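Heavy-metal chelation domain-containing protein (Pyrococcus horikoshii, PDB 3NPG) is of unknown function but may bind heavy metals through a putative chelation domain joined to a Rossmann-like fold. Local coordinates at residues R9-A14 against F70-D75; G42-V47 against S93-D98; D166-S171 against K191-T196. All blocks are in the same frame, centred on the assembly; numbering follows the deposited sequence.

Contact 1: residues R9-A14 against F70-D75; sequences RIKKKA and FIDKAD
Lys11, on helix 6-17, reaches across to residues 72-75, near the end of helix 67-72, where its ammonium group meets three oxygens. Two of these contacts are salt bridges, which make Lys11, Asp72 and Asp75 a three-residue salt-bridge network. Asp72 OD1 lies 2.8 Å from Lys11 NZ, which sits above the carboxylate plane and not within it. Asp75 OD1 is 3.1 Å from Lys11 NZ and is approached on its syn side, the nitrogen standing 32° out of that plane. The third is a hydrogen bond from Lys11 NZ to the backbone carbonyl Asp72 O at 2.8 Å, made in the carbonyl plane on a lone pair. The lysine chain runs extended beyond CG and spans the gap between the two backbones, crossing the side chain of Asp75 at about a right angle. Asp72 points its CB away from helix 6-17; with CG anti to the backbone N (chi1 -176°), OD1 is nevertheless brought back to the ammonium.

Apolar packing lies nearer the base of the lysine chain. Ile71 CG2 touches Lys11 CB at 3.8 Å and Ala14 CB at 3.9 Å, while Ala74 CB approaches Lys11 CB at 4.1 Å. Ile71 also packs on Ala88 and Ile89 of helix 79-96, joining three helices of the N-terminal half.

The other oxygen of Asp75, OD2, accepts a hydrogen bond from Ser8 OG, which helps to fix the carboxylate. Two carboxylates and a backbone carbonyl around one ammonium should stabilise the positive charge of Lys11, and Asp72 O and Asp75 OD1 share that ammonium as a donor.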
ATOM      1  N   ARG A   9     -12.258 -26.863   9.014  1.00 29.76           N
ATOM      2  CA  ARG A   9     -12.217 -28.096   9.804  1.00 29.71           C
ATOM      3  C   ARG A   9     -11.941 -27.785  11.270  1.00 33.36           C
ATOM      4  O   ARG A   9     -12.480 -28.460  12.153  1.00 34.25           O
ATOM      5  CB  ARG A   9     -11.171 -29.072   9.241  1.00 28.32           C
ATOM      6  CG  ARG A   9     -11.468 -29.506   7.802  1.00 36.59           C
ATOM      7  CD  ARG A   9     -10.562 -30.634   7.325  1.00 43.43           C
ATOM      8  NE  ARG A   9      -9.185 -30.188   7.090  1.00 47.69           N
ATOM      9  CZ  ARG A   9      -8.759 -29.650   5.948  1.00 58.59           C
ATOM     10  NH1 ARG A   9      -9.606 -29.448   4.943  1.00 41.42           N
ATOM     11  NH2 ARG A   9      -7.494 -29.282   5.815  1.00 48.03           N
ATOM     12  N   ILE A  10     -11.126 -26.731  11.537  1.00 28.14           N
ATOM     13  CA  ILE A  10     -10.810 -26.291  12.905  1.00 26.78           C
ATOM     14  C   ILE A  10     -12.057 -25.733  13.599  1.00 29.71           C
ATOM     15  O   ILE A  10     -12.301 -26.052  14.762  1.00 29.81           O
ATOM     16  CB  ILE A  10      -9.616 -25.279  12.919  1.00 28.82           C
ATOM     17  CG1 ILE A  10      -8.314 -25.950  12.392  1.00 29.03           C
ATOM     18  CG2 ILE A  10      -9.404 -24.688  14.332  1.00 28.93           C
ATOM     19  CD1 ILE A  10      -7.182 -24.980  12.052  1.00 34.71           C
ATOM     20  N   LYS A  11     -12.878 -24.941  12.866  1.00 25.20           N
ATOM     21  CA  LYS A  11     -14.102 -24.359  13.437  1.00 24.50           C
ATOM     22  C   LYS A  11     -15.124 -25.431  13.840  1.00 28.60           C
ATOM     23  O   LYS A  11     -15.809 -25.269  14.847  1.00 29.18           O
ATOM     24  CB  LYS A  11     -14.731 -23.304  12.489  1.00 25.89           C
ATOM     25  CG  LYS A  11     -15.446 -23.887  11.281  1.00 23.57           C
ATOM     26  CD  LYS A  11     -16.566 -23.006  10.823  1.00 24.22           C
ATOM     27  CE  LYS A  11     -17.316 -23.617   9.672  1.00 29.80           C
ATOM     28  NZ  LYS A  11     -18.460 -22.769   9.255  1.00 34.98           N
ATOM     29  N   LYS A  12     -15.198 -26.543  13.069  1.00 24.95           N
ATOM     30  CA  LYS A  12     -16.106 -27.658  13.365  1.00 25.60           C
ATOM     31  C   LYS A  12     -15.737 -28.303  14.702  1.00 29.65           C
ATOM     32  O   LYS A  12     -16.622 -28.625  15.495  1.00 30.33           O
ATOM     33  CB  LYS A  12     -16.065 -28.711  12.241  1.00 28.59           C
ATOM     34  CG  LYS A  12     -16.746 -28.279  10.958  1.00 36.63           C
ATOM     35  CD  LYS A  12     -16.377 -29.226   9.813  1.00 43.96           C
ATOM     36  CE  LYS A  12     -17.002 -28.841   8.492  1.00 48.70           C
ATOM     37  NZ  LYS A  12     -16.519 -27.523   8.003  1.00 58.78           N
ATOM     38  N   LYS A  13     -14.423 -28.458  14.965  1.00 25.08           N
ATOM     39  CA  LYS A  13     -13.922 -29.026  16.217  1.00 24.85           C
ATOM     40  C   LYS A  13     -14.126 -28.046  17.373  1.00 28.81           C
ATOM     41  O   LYS A  13     -14.474 -28.461  18.478  1.00 28.71           O
ATOM     42  CB  LYS A  13     -12.422 -29.381  16.094  1.00 26.55           C
ATOM     43  CG  LYS A  13     -12.108 -30.493  15.101  1.00 24.66           C
ATOM     44  CD  LYS A  13     -10.600 -30.724  15.009  1.00 29.99           C
ATOM     45  CE  LYS A  13     -10.239 -31.825  14.042  1.00 37.15           C
ATOM     46  N   ALA A  14     -13.889 -26.739  17.117  1.00 25.97           N
ATOM     47  CA  ALA A  14     -14.008 -25.676  18.126  1.00 25.97           C
ATOM     48  C   ALA A  14     -15.458 -25.445  18.571  1.00 32.10           C
ATOM     49  O   ALA A  14     -15.694 -25.133  19.737  1.00 31.68           O
ATOM     50  CB  ALA A  14     -13.409 -24.382  17.594  1.00 26.01           C
ATOM     51  N   PHE A  70     -19.691 -16.563  15.954  1.00 26.20           N
ATOM     52  CA  PHE A  70     -18.340 -16.094  15.627  1.00 24.53           C
ATOM     53  C   PHE A  70     -17.508 -17.207  15.017  1.00 27.98           C
ATOM     54  O   PHE A  70     -16.943 -17.021  13.940  1.00 27.70           O
ATOM     55  CB  PHE A  70     -17.636 -15.524  16.879  1.00 25.68           C
ATOM     56  CG  PHE A  70     -18.027 -14.109  17.269  1.00 27.30           C
ATOM     57  CD1 PHE A  70     -18.901 -13.366  16.482  1.00 30.65           C
ATOM     58  CD2 PHE A  70     -17.491 -13.510  18.403  1.00 29.10           C
ATOM     59  CE1 PHE A  70     -19.255 -12.065  16.838  1.00 31.72           C
ATOM     60  CE2 PHE A  70     -17.843 -12.207  18.757  1.00 32.14           C
ATOM     61  CZ  PHE A  70     -18.724 -11.492  17.974  1.00 30.63           C
ATOM     62  N   ILE A  71     -17.480 -18.398  15.675  1.00 24.68           N
ATOM     63  CA  ILE A  71     -16.700 -19.561  15.211  1.00 24.26           C
ATOM     64  C   ILE A  71     -17.171 -20.062  13.837  1.00 27.67           C
ATOM     65  O   ILE A  71     -16.341 -20.446  13.014  1.00 26.17           O
ATOM     66  CB  ILE A  71     -16.676 -20.705  16.285  1.00 27.51           C
ATOM     67  CG1 ILE A  71     -16.137 -20.184  17.641  1.00 27.27           C
ATOM     68  CG2 ILE A  71     -15.849 -21.909  15.795  1.00 28.32           C
ATOM     69  CD1 ILE A  71     -16.391 -21.110  18.825  1.00 30.23           C
ATOM     70  N   ASP A  72     -18.491 -20.032  13.580  1.00 25.08           N
ATOM     71  CA  ASP A  72     -19.039 -20.471  12.292  1.00 25.57           C
ATOM     72  C   ASP A  72     -18.540 -19.581  11.139  1.00 29.68           C
ATOM     73  O   ASP A  72     -18.382 -20.062  10.016  1.00 29.90           O
ATOM     74  CB  ASP A  72     -20.577 -20.488  12.334  1.00 28.21           C
ATOM     75  CG  ASP A  72     -21.215 -21.022  11.065  1.00 40.02           C
ATOM     76  OD1 ASP A  72     -20.805 -22.111  10.608  1.00 41.03           O
ATOM     77  OD2 ASP A  72     -22.125 -20.349  10.531  1.00 46.47           O
ATOM     78  N   LYS A  73     -18.253 -18.298  11.434  1.00 25.74           N
ATOM     79  CA  LYS A  73     -17.800 -17.328  10.434  1.00 25.35           C
ATOM     80  C   LYS A  73     -16.260 -17.289  10.292  1.00 28.55           C
ATOM     81  O   LYS A  73     -15.726 -16.344   9.717  1.00 28.44           O
ATOM     82  CB  LYS A  73     -18.348 -15.922  10.764  1.00 27.67           C
ATOM     83  CG  LYS A  73     -19.882 -15.834  10.767  1.00 30.01           C
ATOM     84  CD  LYS A  73     -20.457 -15.798   9.365  1.00 30.87           C
ATOM     85  CE  LYS A  73     -21.957 -15.784   9.374  1.00 37.44           C
ATOM     86  NZ  LYS A  73     -22.491 -14.539   9.979  1.00 47.99           N
ATOM     87  N   ALA A  74     -15.556 -18.330  10.788  1.00 23.97           N
ATOM     88  CA  ALA A  74     -14.096 -18.398  10.694  1.00 22.77           C
ATOM     89  C   ALA A  74     -13.634 -18.662   9.263  1.00 28.96           C
ATOM     90  O   ALA A  74     -12.570 -18.192   8.873  1.00 29.54           O
ATOM     91  CB  ALA A  74     -13.560 -19.470  11.618  1.00 22.90           C
ATOM     92  N   ASP A  75     -14.430 -19.420   8.479  1.00 25.78           N
ATOM     93  CA  ASP A  75     -14.085 -19.734   7.087  1.00 25.56           C
ATOM     94  C   ASP A  75     -14.807 -18.790   6.097  1.00 31.41           C
ATOM     95  O   ASP A  75     -14.993 -19.141   4.923  1.00 32.21           O
ATOM     96  CB  ASP A  75     -14.383 -21.217   6.766  1.00 27.42           C
ATOM     97  CG  ASP A  75     -15.833 -21.631   6.980  1.00 38.03           C
ATOM     98  OD1 ASP A  75     -16.565 -20.899   7.685  1.00 39.23           O
ATOM     99  OD2 ASP A  75     -16.219 -22.708   6.481  1.00 43.66           O
TER

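Contact 2: residues G42-V47 against S93-D98; sequences GRALGV and SQYYID
Ala44 meets Tyr95 in the buried, tightly packed part of this contact, where strand 43-49 lies against the last turn of helix 79-96. Ala44 CB points at the helix and comes within 3.6 Å of Tyr95 N and 3.7 Å of Tyr95 CB. It also touches the backbone between Gln94 and Tyr95, and the methyl lies between backbones whose Ala44 CA and Tyr95 CA are 5.2 Å apart. Beside it, the aliphatic part of Gln94 passes the strand, Gln94 CG lying 3.8 Å from Leu45 O. The chain bends at chi2 (-70°), and its amide finds partners elsewhere: Gln94 NE2 donates to Gln201 O.

Toward the start of the strand the contact nears solvent: Gly42 and Tyr95 are partly exposed, whereas Ala44, Leu45 and Gln94 are buried. Here the Tyr95 ring, with CG anti to the backbone N (chi1 -177°), extends along the strand toward Gly42. Gly42 O meets the edge of the ring near its plane, 3.3 Å from Tyr95 CE1. The phenol oxygen is held by the residue just before the segment, through a hydrogen bond between Tyr95 OH and Glu41 N.

Leu45 turns away from helix 79-96 and packs against Ile223, Leu227 and Leu230 of helix 223-232. At this strand, the two helices are thus met by residues pointing opposite ways.

No hydrogen bond joins the two segments. Cohesion between them is by van der Waals contact, while the polar ends of Gln94 and Tyr95 are bonded outside them, to Gln201 O and Glu41 N.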
ATOM      1  N   GLY A  42     -13.911 -20.253  34.893  1.00 30.48           N
ATOM      2  CA  GLY A  42     -13.511 -18.849  34.812  1.00 29.18           C
ATOM      3  C   GLY A  42     -13.559 -18.274  33.407  1.00 30.11           C
ATOM      4  O   GLY A  42     -14.296 -18.773  32.551  1.00 29.08           O
ATOM      5  N   ARG A  43     -12.760 -17.214  33.157  1.00 25.38           N
ATOM      6  CA  ARG A  43     -12.727 -16.532  31.857  1.00 24.57           C
ATOM      7  C   ARG A  43     -11.459 -16.854  31.047  1.00 28.52           C
ATOM      8  O   ARG A  43     -10.440 -17.262  31.614  1.00 28.78           O
ATOM      9  CB  ARG A  43     -12.870 -15.009  32.037  1.00 24.90           C
ATOM     10  CG  ARG A  43     -14.269 -14.567  32.424  1.00 34.10           C
ATOM     11  CD  ARG A  43     -14.376 -13.062  32.525  1.00 37.66           C
ATOM     12  NE  ARG A  43     -15.746 -12.640  32.812  1.00 42.17           N
ATOM     13  CZ  ARG A  43     -16.118 -11.372  32.944  1.00 51.09           C
ATOM     14  NH1 ARG A  43     -15.228 -10.394  32.819  1.00 36.88           N
ATOM     15  NH2 ARG A  43     -17.385 -11.070  33.199  1.00 30.34           N
ATOM     16  N   ALA A  44     -11.523 -16.649  29.715  1.00 23.91           N
ATOM     17  CA  ALA A  44     -10.385 -16.863  28.816  1.00 22.84           C
ATOM     18  C   ALA A  44     -10.405 -15.838  27.694  1.00 24.71           C
ATOM     19  O   ALA A  44     -11.472 -15.537  27.146  1.00 24.02           O
ATOM     20  CB  ALA A  44     -10.427 -18.267  28.236  1.00 23.52           C
ATOM     21  N   LEU A  45      -9.235 -15.288  27.355  1.00 19.63           N
ATOM     22  CA  LEU A  45      -9.140 -14.281  26.306  1.00 18.71           C
ATOM     23  C   LEU A  45      -8.399 -14.813  25.083  1.00 23.13           C
ATOM     24  O   LEU A  45      -7.252 -15.242  25.184  1.00 23.59           O
ATOM     25  CB  LEU A  45      -8.465 -13.002  26.845  1.00 18.53           C
ATOM     26  CG  LEU A  45      -8.512 -11.758  25.939  1.00 22.63           C
ATOM     27  CD1 LEU A  45      -9.945 -11.310  25.680  1.00 22.68           C
ATOM     28  CD2 LEU A  45      -7.734 -10.632  26.547  1.00 25.29           C
ATOM     29  N   GLY A  46      -9.079 -14.808  23.948  1.00 19.93           N
ATOM     30  CA  GLY A  46      -8.500 -15.224  22.682  1.00 19.81           C
ATOM     31  C   GLY A  46      -8.276 -14.047  21.763  1.00 25.05           C
ATOM     32  O   GLY A  46      -9.101 -13.124  21.723  1.00 24.82           O
ATOM     33  N   VAL A  47      -7.139 -14.041  21.042  1.00 21.26           N
ATOM     34  CA  VAL A  47      -6.806 -12.941  20.135  1.00 20.80           C
ATOM     35  C   VAL A  47      -6.486 -13.433  18.735  1.00 25.07           C
ATOM     36  O   VAL A  47      -6.085 -14.580  18.560  1.00 24.42           O
ATOM     37  CB  VAL A  47      -5.681 -12.016  20.694  1.00 24.58           C
ATOM     38  CG1 VAL A  47      -6.140 -11.279  21.947  1.00 24.44           C
ATOM     39  CG2 VAL A  47      -4.399 -12.799  20.960  1.00 24.37           C
ATOM     40  N   SER A  93     -10.012 -22.198  22.923  1.00 20.48           N
ATOM     41  CA  SER A  93      -8.771 -22.952  23.071  1.00 19.80           C
ATOM     42  C   SER A  93      -8.024 -22.579  24.342  1.00 23.88           C
ATOM     43  O   SER A  93      -7.552 -23.458  25.048  1.00 24.24           O
ATOM     44  CB  SER A  93      -7.872 -22.734  21.862  1.00 22.89           C
ATOM     45  OG  SER A  93      -8.510 -23.134  20.660  1.00 31.89           O
ATOM     46  N   GLN A  94      -7.926 -21.270  24.643  1.00 20.73           N
ATOM     47  CA  GLN A  94      -7.218 -20.767  25.835  1.00 20.20           C
ATOM     48  C   GLN A  94      -7.900 -21.183  27.146  1.00 24.06           C
ATOM     49  O   GLN A  94      -7.246 -21.241  28.190  1.00 24.67           O
ATOM     50  CB  GLN A  94      -7.046 -19.239  25.764  1.00 20.85           C
ATOM     51  CG  GLN A  94      -6.074 -18.789  24.675  1.00 25.81           C
ATOM     52  CD  GLN A  94      -4.650 -19.141  25.009  1.00 37.28           C
ATOM     53  OE1 GLN A  94      -4.015 -18.496  25.831  1.00 36.09           O
ATOM     54  NE2 GLN A  94      -4.105 -20.147  24.343  1.00 22.71           N
ATOM     55  N   TYR A  95      -9.204 -21.497  27.085  1.00 19.74           N
ATOM     56  CA  TYR A  95      -9.949 -21.996  28.236  1.00 19.80           C
ATOM     57  C   TYR A  95      -9.587 -23.468  28.504  1.00 25.68           C
ATOM     58  O   TYR A  95      -9.451 -23.864  29.662  1.00 26.81           O
ATOM     59  CB  TYR A  95     -11.469 -21.847  27.993  1.00 20.44           C
ATOM     60  CG  TYR A  95     -12.328 -22.266  29.171  1.00 22.30           C
ATOM     61  CD1 TYR A  95     -12.659 -21.362  30.176  1.00 24.30           C
ATOM     62  CD2 TYR A  95     -12.868 -23.545  29.245  1.00 23.57           C
ATOM     63  CE1 TYR A  95     -13.473 -21.735  31.249  1.00 25.24           C
ATOM     64  CE2 TYR A  95     -13.678 -23.931  30.312  1.00 25.02           C
ATOM     65  CZ  TYR A  95     -13.975 -23.025  31.315  1.00 30.23           C
ATOM     66  OH  TYR A  95     -14.779 -23.406  32.362  1.00 28.49           O
ATOM     67  N   TYR A  96      -9.403 -24.266  27.427  1.00 22.05           N
ATOM     68  CA  TYR A  96      -9.144 -25.700  27.536  1.00 22.48           C
ATOM     69  C   TYR A  96      -7.664 -26.096  27.331  1.00 28.50           C
ATOM     70  O   TYR A  96      -7.331 -27.280  27.454  1.00 29.36           O
ATOM     71  CB  TYR A  96     -10.045 -26.478  26.563  1.00 23.61           C
ATOM     72  CG  TYR A  96     -11.519 -26.378  26.883  1.00 25.28           C
ATOM     73  CD1 TYR A  96     -12.054 -27.013  27.999  1.00 28.04           C
ATOM     74  CD2 TYR A  96     -12.393 -25.717  26.030  1.00 25.17           C
ATOM     75  CE1 TYR A  96     -13.415 -26.951  28.284  1.00 28.72           C
ATOM     76  CE2 TYR A  96     -13.758 -25.655  26.300  1.00 26.01           C
ATOM     77  CZ  TYR A  96     -14.264 -26.268  27.435  1.00 33.36           C
ATOM     78  OH  TYR A  96     -15.606 -26.212  27.713  1.00 35.88           O
ATOM     79  N   ILE A  97      -6.781 -25.117  27.036  1.00 25.50           N
ATOM     80  CA  ILE A  97      -5.353 -25.391  26.775  1.00 25.37           C
ATOM     81  C   ILE A  97      -4.627 -26.036  27.979  1.00 30.34           C
ATOM     82  O   ILE A  97      -4.724 -25.537  29.103  1.00 30.54           O
ATOM     83  CB  ILE A  97      -4.603 -24.123  26.227  1.00 27.94           C
ATOM     84  CG1 ILE A  97      -3.227 -24.489  25.617  1.00 28.56           C
ATOM     85  CG2 ILE A  97      -4.477 -23.018  27.295  1.00 28.32           C
ATOM     86  CD1 ILE A  97      -3.278 -25.009  24.211  1.00 33.82           C
ATOM     87  N   ASP A  98      -3.930 -27.167  27.736  1.00 26.71           N
ATOM     88  CA  ASP A  98      -3.127 -27.842  28.751  1.00 26.61           C
ATOM     89  C   ASP A  98      -1.659 -27.642  28.415  1.00 29.86           C
ATOM     90  O   ASP A  98      -1.188 -28.129  27.383  1.00 28.36           O
ATOM     91  CB  ASP A  98      -3.482 -29.344  28.821  1.00 28.91           C
ATOM     92  CG  ASP A  98      -2.830 -30.107  29.975  1.00 37.29           C
ATOM     93  OD1 ASP A  98      -2.232 -29.452  30.864  1.00 36.75           O
ATOM     94  OD2 ASP A  98      -2.969 -31.338  30.018  1.00 44.92           O
TER

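Contact 3: residues D166-S171 against K191-T196; sequences DGIIAS and KLIVIT
Strands 167-171 and 192-196 run side by side in parallel, 6° apart in direction, as central neighbours of the mixed sheet in the Rossmann-like domain. The chain between them is largely helical, making a beta-alpha-beta crossover.

Five backbone hydrogen bonds join the pair, passing from one strand to the other in the parallel pattern. Lys191 N opens the series by donating to Asp166 O. Ile168 then uses both of its polar backbone atoms: its N donates to Leu192 O at 2.8 Å, and its O accepts from Val194 N, also at 2.8 Å and nearly straight (N-H...O 175°). In the same way Ala170 N donates to Val194 O, and Ala170 O accepts from Thr196 N at 3.0 Å. Weaker CA-H...O contacts fill in between, among them Gly167 CA to Leu192 O at 3.3 Å. The intervening residues of the first strand, Gly167 and Ile169, make their backbone hydrogen bonds on the other side, to strand 118-122, whereas Ile193 N is satisfied by Thr213 OG1.

Polar side chains at the ends also look outward. Asp166 OD2 accepts from Arg118 N, Lys191 NZ bonds to Glu115 O, and Ser171 OG pairs with Ser173 OG. An acetate, probably from the crystallisation liquor, lies about 3 Å from the side chain of Ser171, at the C-terminal ends of the parallel strands, where Rossmann-like folds commonly form their ligand sites.

Apolar groups cover both faces. Leu192, Ile169 and Val194 pack toward helix 107-112, while Ile168, Ile193, Ala170 and Ile195 share the other face, with Ala170 CB 3.9 Å from Ile195 CD1. Near the strand ends Thr196 places its methyl obliquely across the isoleucine branch, bringing Thr196 CG2 to 3.6 Å from Ile169 CG2.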
ATOM      1  N   ASP A 166      14.095 -26.668   4.947  1.00 30.72           N
ATOM      2  CA  ASP A 166      14.031 -27.757   5.929  1.00 30.97           C
ATOM      3  C   ASP A 166      13.199 -27.346   7.141  1.00 33.33           C
ATOM      4  O   ASP A 166      12.708 -28.206   7.875  1.00 32.94           O
ATOM      5  CB  ASP A 166      15.445 -28.159   6.377  1.00 33.68           C
ATOM      6  CG  ASP A 166      16.427 -28.255   5.240  1.00 48.29           C
ATOM      7  OD1 ASP A 166      16.323 -29.213   4.446  1.00 52.30           O
ATOM      8  OD2 ASP A 166      17.289 -27.360   5.127  1.00 52.01           O
ATOM      9  N   GLY A 167      13.102 -26.039   7.372  1.00 28.64           N
ATOM     10  CA  GLY A 167      12.337 -25.484   8.480  1.00 27.47           C
ATOM     11  C   GLY A 167      11.494 -24.297   8.071  1.00 29.71           C
ATOM     12  O   GLY A 167      11.891 -23.522   7.197  1.00 28.81           O
ATOM     13  N   ILE A 168      10.305 -24.155   8.686  1.00 25.97           N
ATOM     14  CA  ILE A 168       9.391 -23.044   8.396  1.00 25.47           C
ATOM     15  C   ILE A 168       8.923 -22.370   9.682  1.00 29.84           C
ATOM     16  O   ILE A 168       8.408 -23.043  10.580  1.00 28.95           O
ATOM     17  CB  ILE A 168       8.184 -23.519   7.523  1.00 28.57           C
ATOM     18  CG1 ILE A 168       8.654 -23.978   6.129  1.00 29.59           C
ATOM     19  CG2 ILE A 168       7.111 -22.416   7.409  1.00 28.38           C
ATOM     20  CD1 ILE A 168       7.683 -24.800   5.410  1.00 35.79           C
ATOM     21  N   ILE A 169       9.100 -21.033   9.771  1.00 26.50           N
ATOM     22  CA  ILE A 169       8.574 -20.240  10.887  1.00 25.88           C
ATOM     23  C   ILE A 169       7.547 -19.275  10.326  1.00 29.76           C
ATOM     24  O   ILE A 169       7.914 -18.236   9.767  1.00 30.20           O
ATOM     25  CB  ILE A 169       9.702 -19.516  11.694  1.00 28.89           C
ATOM     26  CG1 ILE A 169      10.750 -20.519  12.211  1.00 30.02           C
ATOM     27  CG2 ILE A 169       9.114 -18.695  12.844  1.00 28.31           C
ATOM     28  CD1 ILE A 169      11.907 -19.879  12.860  1.00 40.04           C
ATOM     29  N   ALA A 170       6.260 -19.686  10.341  1.00 25.52           N
ATOM     30  CA  ALA A 170       5.174 -18.897   9.760  1.00 24.58           C
ATOM     31  C   ALA A 170       4.425 -18.133  10.816  1.00 28.14           C
ATOM     32  O   ALA A 170       3.983 -18.723  11.809  1.00 28.28           O
ATOM     33  CB  ALA A 170       4.218 -19.803   8.993  1.00 25.12           C
ATOM     34  N   SER A 171       4.273 -16.805  10.618  1.00 23.74           N
ATOM     35  CA  SER A 171       3.501 -15.962  11.521  1.00 22.98           C
ATOM     36  C   SER A 171       2.096 -16.524  11.635  1.00 27.98           C
ATOM     37  O   SER A 171       1.499 -16.893  10.619  1.00 28.05           O
ATOM     38  CB  SER A 171       3.447 -14.530  11.000  1.00 25.77           C
ATOM     39  OG  SER A 171       2.651 -13.704  11.834  1.00 33.64           O
ATOM     40  N   LYS A 191      10.881 -30.468   7.862  1.00 30.14           N
ATOM     41  CA  LYS A 191      10.719 -31.407   8.982  1.00 30.57           C
ATOM     42  C   LYS A 191      10.281 -30.669  10.258  1.00 33.90           C
ATOM     43  O   LYS A 191       9.855 -31.300  11.233  1.00 33.82           O
ATOM     44  CB  LYS A 191      12.026 -32.215   9.225  1.00 34.24           C
ATOM     45  CG  LYS A 191      13.316 -31.410   9.032  1.00 51.31           C
ATOM     46  CD  LYS A 191      14.544 -32.310   9.061  1.00 62.35           C
ATOM     47  CE  LYS A 191      15.809 -31.526   8.874  1.00 70.81           C
ATOM     48  NZ  LYS A 191      17.006 -32.402   8.916  1.00 78.74           N
ATOM     49  N   LEU A 192      10.334 -29.328  10.221  1.00 29.68           N
ATOM     50  CA  LEU A 192       9.996 -28.477  11.350  1.00 28.64           C
ATOM     51  C   LEU A 192       9.149 -27.281  10.873  1.00 31.49           C
ATOM     52  O   LEU A 192       9.647 -26.437  10.132  1.00 31.56           O
ATOM     53  CB  LEU A 192      11.303 -27.988  12.021  1.00 28.82           C
ATOM     54  CG  LEU A 192      11.159 -27.119  13.273  1.00 33.58           C
ATOM     55  CD1 LEU A 192      10.601 -27.919  14.438  1.00 34.02           C
ATOM     56  CD2 LEU A 192      12.478 -26.544  13.663  1.00 37.04           C
ATOM     57  N   ILE A 193       7.844 -27.254  11.244  1.00 26.72           N
ATOM     58  CA  ILE A 193       6.929 -26.162  10.878  1.00 25.45           C
ATOM     59  C   ILE A 193       6.354 -25.528  12.139  1.00 29.66           C
ATOM     60  O   ILE A 193       5.581 -26.168  12.859  1.00 29.24           O
ATOM     61  CB  ILE A 193       5.816 -26.640   9.891  1.00 28.02           C
ATOM     62  CG1 ILE A 193       6.441 -27.256   8.610  1.00 28.96           C
ATOM     63  CG2 ILE A 193       4.852 -25.487   9.548  1.00 26.59           C
ATOM     64  CD1 ILE A 193       5.496 -27.957   7.742  1.00 35.09           C
ATOM     65  N   VAL A 194       6.773 -24.285  12.435  1.00 26.85           N
ATOM     66  CA  VAL A 194       6.350 -23.570  13.642  1.00 26.47           C
ATOM     67  C   VAL A 194       5.394 -22.426  13.294  1.00 30.92           C
ATOM     68  O   VAL A 194       5.747 -21.541  12.510  1.00 30.65           O
ATOM     69  CB  VAL A 194       7.573 -23.054  14.457  1.00 30.12           C
ATOM     70  CG1 VAL A 194       7.136 -22.486  15.799  1.00 29.30           C
ATOM     71  CG2 VAL A 194       8.608 -24.155  14.649  1.00 30.70           C
ATOM     72  N   ILE A 195       4.192 -22.436  13.886  1.00 27.81           N
ATOM     73  CA  ILE A 195       3.219 -21.349  13.721  1.00 27.41           C
ATOM     74  C   ILE A 195       3.325 -20.435  14.949  1.00 30.43           C
ATOM     75  O   ILE A 195       2.943 -20.835  16.050  1.00 29.13           O
ATOM     76  CB  ILE A 195       1.772 -21.909  13.504  1.00 30.88           C
ATOM     77  CG1 ILE A 195       1.729 -22.980  12.365  1.00 31.73           C
ATOM     78  CG2 ILE A 195       0.764 -20.787  13.259  1.00 31.74           C
ATOM     79  CD1 ILE A 195       2.302 -22.521  10.970  1.00 39.96           C
ATOM     80  N   THR A 196       3.981 -19.273  14.785  1.00 27.98           N
ATOM     81  CA  THR A 196       4.308 -18.394  15.907  1.00 28.04           C
ATOM     82  C   THR A 196       3.477 -17.115  15.959  1.00 31.30           C
ATOM     83  O   THR A 196       3.223 -16.492  14.927  1.00 31.14           O
ATOM     84  CB  THR A 196       5.824 -18.116  15.956  1.00 37.99           C
ATOM     85  OG1 THR A 196       6.129 -17.398  17.153  1.00 41.42           O
ATOM     86  CG2 THR A 196       6.321 -17.339  14.740  1.00 35.69           C
TER

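How the contacts relate
From the N terminus, helix 6-17 leads into the antiparallel sheet 22-49, and contact 1 closes this first long loop when helix 67-72 returns to it. Contact 2 opens on the last strand of that sheet, inside the loop of contact 1, and closes beyond it at the end of helix 79-96, so the two cross. Their centres lie 16 Å apart, and together they tie the N-terminal helices to the small sheet. Contact 3 follows in series, closing a much shorter loop within the Rossmann-like sheet. It lies across the chain's centre from contact 2, with 24 Å between their centres, and touches neither earlier contact.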